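Local coordinates for uncharacterized protein AF_0924 (Archaeoglobus fulgidus, PDB 3DT5), which is of unknown function but is predicted to be a membrane protein, here represented by its C-terminal domain with a bound calcium ion, at residues Phe91-Trp102 against Pro123-Tyr132. Numbering follows the deposited sequence. Where two conformers were deposited one is given.
Sequences FEQWKEALDVLW and PEKPDWLIGY
Phe91 and Tyr132, whose CA atoms lie 6.5 Å apart, mark one end of a contact in which the largely extended chain Pro123-Tyr132, broken by an inverse gamma turn centred on Leu129, runs antiparallel to helical residues Phe91-Trp102, with Trp102 beside Lys125 at the other. No backbone hydrogen bonds join the two; side chains carry the contact. Lys125, its chain extended beyond CG (chi2 179°), lies over one face of the Trp102 indole, its CG 3.6 Å from the five-membered ring centroid, while Pro126 CD makes a second CH-pi contact over the six-membered ring. The lysine thereby brings NZ to Asp99 OD1 (2.6 Å), a salt bridge. The same oxygen accepts a fairly straight hydrogen bond from Trp128 NE1 (3.0 Å, N-H...O angle 161°), in the indole plane; the two donors reach it from opposite faces of the carboxylate. A water bridges Lys125 NZ and the backbone carbonyl oxygen, Asp99 O. Leu98 CB sits over the five-membered ring of Trp128, 3.7 Å from its centroid. A leucine in place of Trp128 would probably deprive Asp99 OD1 of its indole N-H donor and open a gap beside Leu98. Farther along, Ile130 CG1 meets Phe91 CE1 at 3.6 Å, and the Phe91 and Tyr132 rings pack obliquely, planes 52° apart. The C-terminal chain thus lines one side of helix 88-116, Gly131 hydrogen-bonding through its backbone to Trp83 and Phe85 of the parallel strand 83-85, while Leu101 packs on helix 16-35 and Val100 on helix 60-65.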
loop_
_atom_site.group_PDB
_atom_site.type_symbol
_atom_site.label_atom_id
_atom_site.label_comp_id
_atom_site.label_asym_id
_atom_site.label_seq_id
_atom_site.Cartn_x
_atom_site.Cartn_y
_atom_site.Cartn_z
ATOM N N PHE A 91 -13.481 -2.379 -4.918
ATOM C CA PHE A 91 -13.033 -0.988 -4.845
ATOM C C PHE A 91 -13.157 -0.493 -3.388
ATOM O O PHE A 91 -12.250 0.147 -2.859
ATOM C CB PHE A 91 -13.889 -0.115 -5.781
ATOM C CG PHE A 91 -13.749 1.356 -5.521
ATOM C CD1 PHE A 91 -12.685 2.078 -6.073
ATOM C CD2 PHE A 91 -14.658 2.022 -4.721
ATOM C CE1 PHE A 91 -12.537 3.459 -5.816
ATOM C CE2 PHE A 91 -14.525 3.415 -4.478
ATOM C CZ PHE A 91 -13.456 4.124 -5.030
ATOM N N GLU A 92 -14.303 -0.791 -2.766
ATOM C CA GLU A 92 -14.566 -0.309 -1.417
ATOM C C GLU A 92 -13.612 -0.956 -0.403
ATOM O O GLU A 92 -13.105 -0.239 0.499
ATOM C CB GLU A 92 -16.042 -0.492 -1.014
ATOM C CG GLU A 92 -17.038 0.342 -1.841
ATOM C CD GLU A 92 -16.865 1.867 -1.689
ATOM O OE1 GLU A 92 -16.273 2.328 -0.690
ATOM O OE2 GLU A 92 -17.363 2.620 -2.561
ATOM N N GLN A 93 -13.362 -2.274 -0.543
ATOM C CA GLN A 93 -12.401 -3.008 0.341
ATOM C C GLN A 93 -11.021 -2.377 0.241
ATOM O O GLN A 93 -10.371 -2.129 1.247
ATOM C CB GLN A 93 -12.214 -4.472 -0.070
ATOM C CG GLN A 93 -13.395 -5.348 0.142
ATOM C CD GLN A 93 -12.990 -6.749 0.575
ATOM O OE1 GLN A 93 -11.953 -7.288 0.139
ATOM N NE2 GLN A 93 -13.802 -7.344 1.467
ATOM N N TRP A 94 -10.590 -2.124 -0.989
ATOM C CA TRP A 94 -9.270 -1.534 -1.212
ATOM C C TRP A 94 -9.201 -0.108 -0.746
ATOM O O TRP A 94 -8.190 0.294 -0.171
ATOM C CB TRP A 94 -8.807 -1.658 -2.695
ATOM C CG TRP A 94 -8.144 -2.958 -2.911
ATOM C CD1 TRP A 94 -8.706 -4.099 -3.381
ATOM C CD2 TRP A 94 -6.783 -3.292 -2.544
ATOM N NE1 TRP A 94 -7.793 -5.115 -3.343
ATOM C CE2 TRP A 94 -6.603 -4.653 -2.834
ATOM C CE3 TRP A 94 -5.725 -2.570 -1.960
ATOM C CZ2 TRP A 94 -5.385 -5.327 -2.595
ATOM C CZ3 TRP A 94 -4.496 -3.256 -1.714
ATOM C CH2 TRP A 94 -4.350 -4.604 -2.047
ATOM N N LYS A 95 -10.257 0.682 -0.954
ATOM C CA LYS A 95 -10.191 2.055 -0.444
ATOM C C LYS A 95 -10.004 2.080 1.096
ATOM O O LYS A 95 -9.194 2.816 1.644
ATOM C CB LYS A 95 -11.443 2.828 -0.846
ATOM C CG LYS A 95 -11.287 4.327 -0.537
ATOM C CD LYS A 95 -12.618 5.021 -0.240
ATOM C CE LYS A 95 -12.397 6.065 0.886
ATOM N NZ LYS A 95 -13.714 6.506 1.473
ATOM N N GLU A 96 -10.784 1.257 1.783
ATOM C CA GLU A 96 -10.700 1.117 3.229
ATOM C C GLU A 96 -9.292 0.644 3.663
ATOM O O GLU A 96 -8.698 1.172 4.608
ATOM C CB GLU A 96 -11.785 0.130 3.636
ATOM C CG GLU A 96 -11.697 -0.405 5.006
ATOM C CD GLU A 96 -12.967 -1.193 5.384
ATOM O OE1 GLU A 96 -14.075 -0.895 4.833
ATOM O OE2 GLU A 96 -12.847 -2.098 6.244
ATOM N N ALA A 97 -8.766 -0.362 2.978
ATOM C CA ALA A 97 -7.454 -0.904 3.343
ATOM C C ALA A 97 -6.329 0.093 3.077
ATOM O O ALA A 97 -5.406 0.171 3.888
ATOM C CB ALA A 97 -7.187 -2.232 2.634
ATOM N N LEU A 98 -6.388 0.817 1.953
ATOM C CA LEU A 98 -5.366 1.828 1.653
ATOM C C LEU A 98 -5.340 2.924 2.716
ATOM O O LEU A 98 -4.261 3.377 3.106
ATOM C CB LEU A 98 -5.539 2.440 0.237
ATOM C CG LEU A 98 -5.264 1.425 -0.885
ATOM C CD1 LEU A 98 -5.721 1.991 -2.241
ATOM C CD2 LEU A 98 -3.795 1.116 -0.919
ATOM N N ASP A 99 -6.510 3.310 3.198
ATOM C CA ASP A 99 -6.593 4.342 4.267
ATOM C C ASP A 99 -5.954 3.836 5.568
ATOM O O ASP A 99 -5.199 4.572 6.244
ATOM C CB ASP A 99 -8.030 4.764 4.481
ATOM C CG ASP A 99 -8.540 5.737 3.382
ATOM O OD1 ASP A 99 -7.712 6.415 2.677
ATOM O OD2 ASP A 99 -9.788 5.837 3.258
ATOM N N VAL A 100 -6.242 2.571 5.910
ATOM C CA VAL A 100 -5.547 1.915 7.046
ATOM C C VAL A 100 -4.033 1.783 6.813
ATOM O O VAL A 100 -3.255 2.042 7.722
ATOM C CB VAL A 100 -6.152 0.521 7.407
ATOM C CG1 VAL A 100 -5.379 -0.118 8.561
ATOM C CG2 VAL A 100 -7.623 0.696 7.831
ATOM N N LEU A 101 -3.625 1.358 5.619
ATOM C CA LEU A 101 -2.208 1.306 5.264
ATOM C C LEU A 101 -1.491 2.657 5.495
ATOM O O LEU A 101 -0.372 2.730 6.049
ATOM C CB LEU A 101 -2.108 0.923 3.781
ATOM C CG LEU A 101 -0.732 1.001 3.060
ATOM C CD1 LEU A 101 0.156 -0.095 3.571
ATOM C CD2 LEU A 101 -0.968 0.836 1.516
ATOM N N TRP A 102 -2.141 3.739 5.061
ATOM C CA TRP A 102 -1.566 5.067 5.219
ATOM C C TRP A 102 -1.443 5.406 6.719
ATOM O O TRP A 102 -0.396 5.856 7.191
ATOM C CB TRP A 102 -2.416 6.128 4.502
ATOM C CG TRP A 102 -1.757 7.489 4.644
ATOM C CD1 TRP A 102 -2.130 8.535 5.491
ATOM C CD2 TRP A 102 -0.557 7.907 3.992
ATOM N NE1 TRP A 102 -1.232 9.583 5.344
ATOM C CE2 TRP A 102 -0.269 9.228 4.435
ATOM C CE3 TRP A 102 0.276 7.320 3.023
ATOM C CZ2 TRP A 102 0.842 9.945 3.974
ATOM C CZ3 TRP A 102 1.391 8.047 2.569
ATOM C CH2 TRP A 102 1.649 9.340 3.043
ATOM N N PRO A 123 4.904 12.983 5.387
ATOM C CA PRO A 123 4.448 13.260 4.029
ATOM C C PRO A 123 2.957 13.503 4.024
ATOM O O PRO A 123 2.277 13.052 4.926
ATOM C CB PRO A 123 4.788 11.976 3.269
ATOM C CG PRO A 123 4.862 10.895 4.301
ATOM C CD PRO A 123 5.293 11.567 5.579
ATOM N N GLU A 124 2.458 14.222 3.026
ATOM C CA GLU A 124 1.022 14.456 2.836
ATOM C C GLU A 124 0.387 13.196 2.235
ATOM O O GLU A 124 1.031 12.476 1.515
ATOM C CB GLU A 124 0.805 15.633 1.889
ATOM C CG GLU A 124 1.408 16.944 2.414
ATOM C CD GLU A 124 0.639 17.503 3.618
ATOM O OE1 GLU A 124 1.042 17.250 4.792
ATOM O OE2 GLU A 124 -0.374 18.213 3.393
ATOM N N LYS A 125 -0.871 12.925 2.547
ATOM C CA LYS A 125 -1.508 11.712 2.043
ATOM C C LYS A 125 -1.761 11.831 0.541
ATOM O O LYS A 125 -2.328 12.836 0.110
ATOM C CB LYS A 125 -2.837 11.498 2.753
ATOM C CG LYS A 125 -3.453 10.124 2.436
ATOM C CD LYS A 125 -4.761 9.954 3.202
ATOM C CE LYS A 125 -5.517 8.743 2.670
ATOM N NZ LYS A 125 -6.676 8.584 3.604
ATOM N N PRO A 126 -1.394 10.799 -0.257
ATOM C CA PRO A 126 -1.702 10.962 -1.683
ATOM C C PRO A 126 -3.150 10.576 -2.032
ATOM O O PRO A 126 -3.856 9.955 -1.203
ATOM C CB PRO A 126 -0.724 9.988 -2.365
ATOM C CG PRO A 126 -0.602 8.872 -1.384
ATOM C CD PRO A 126 -0.738 9.497 0.022
ATOM N N ASP A 127 -3.578 10.937 -3.243
ATOM C CA ASP A 127 -4.819 10.444 -3.816
ATOM C C ASP A 127 -4.582 9.000 -4.223
ATOM O O ASP A 127 -3.584 8.701 -4.843
ATOM C CB ASP A 127 -5.205 11.289 -5.052
ATOM C CG ASP A 127 -5.461 12.741 -4.678
ATOM O OD1 ASP A 127 -5.892 12.975 -3.536
ATOM O OD2 ASP A 127 -5.201 13.648 -5.491
ATOM N N TRP A 128 -5.513 8.113 -3.892
ATOM C CA TRP A 128 -5.417 6.714 -4.324
ATOM C C TRP A 128 -5.831 6.637 -5.800
ATOM O O TRP A 128 -6.839 7.247 -6.201
ATOM C CB TRP A 128 -6.314 5.848 -3.462
ATOM C CG TRP A 128 -5.928 5.911 -2.008
ATOM C CD1 TRP A 128 -6.748 6.177 -0.947
ATOM C CD2 TRP A 128 -4.609 5.707 -1.471
ATOM N NE1 TRP A 128 -6.023 6.129 0.236
ATOM C CE2 TRP A 128 -4.708 5.844 -0.061
ATOM C CE3 TRP A 128 -3.365 5.373 -2.034
ATOM C CZ2 TRP A 128 -3.597 5.660 0.788
ATOM C CZ3 TRP A 128 -2.253 5.176 -1.179
ATOM C CH2 TRP A 128 -2.385 5.336 0.209
ATOM N N LEU A 129 -5.051 5.947 -6.607
ATOM C CA LEU A 129 -5.341 5.867 -8.049
ATOM C C LEU A 129 -6.267 4.650 -8.309
ATOM O O LEU A 129 -5.859 3.651 -8.919
ATOM C CB LEU A 129 -4.047 5.774 -8.850
ATOM C CG LEU A 129 -3.174 7.046 -8.753
ATOM C CD1 LEU A 129 -1.883 6.852 -9.440
ATOM C CD2 LEU A 129 -3.838 8.326 -9.306
ATOM N N ILE A 130 -7.490 4.738 -7.783
ATOM C CA ILE A 130 -8.430 3.644 -7.853
ATOM C C ILE A 130 -9.803 4.166 -8.311
ATOM O O ILE A 130 -10.170 5.310 -8.028
ATOM C CB ILE A 130 -8.548 2.899 -6.503
ATOM C CG1 ILE A 130 -9.010 3.832 -5.348
ATOM C CG2 ILE A 130 -7.206 2.109 -6.153
ATOM C CD1 ILE A 130 -9.393 3.073 -4.062
ATOM N N GLY A 131 -10.564 3.316 -8.991
ATOM C CA GLY A 131 -11.902 3.714 -9.500
ATOM C C GLY A 131 -12.758 2.509 -9.793
ATOM O O GLY A 131 -12.255 1.394 -9.862
ATOM N N TYR A 132 -14.065 2.703 -9.927
ATOM C CA TYR A 132 -14.863 1.646 -10.516
ATOM C C TYR A 132 -15.931 2.154 -11.502
ATOM O O TYR A 132 -16.472 1.346 -12.252
ATOM C CB TYR A 132 -15.500 0.763 -9.432
ATOM C CG TYR A 132 -16.553 1.485 -8.667
ATOM C CD1 TYR A 132 -17.909 1.378 -9.004
ATOM C CD2 TYR A 132 -16.194 2.326 -7.628
ATOM C CE1 TYR A 132 -18.893 2.098 -8.272
ATOM C CE2 TYR A 132 -17.149 3.043 -6.887
ATOM C CZ TYR A 132 -18.482 2.933 -7.204
ATOM O OH TYR A 132 -19.377 3.659 -6.456
HETATM O O HOH W 1 -5.703 7.232 6.156
#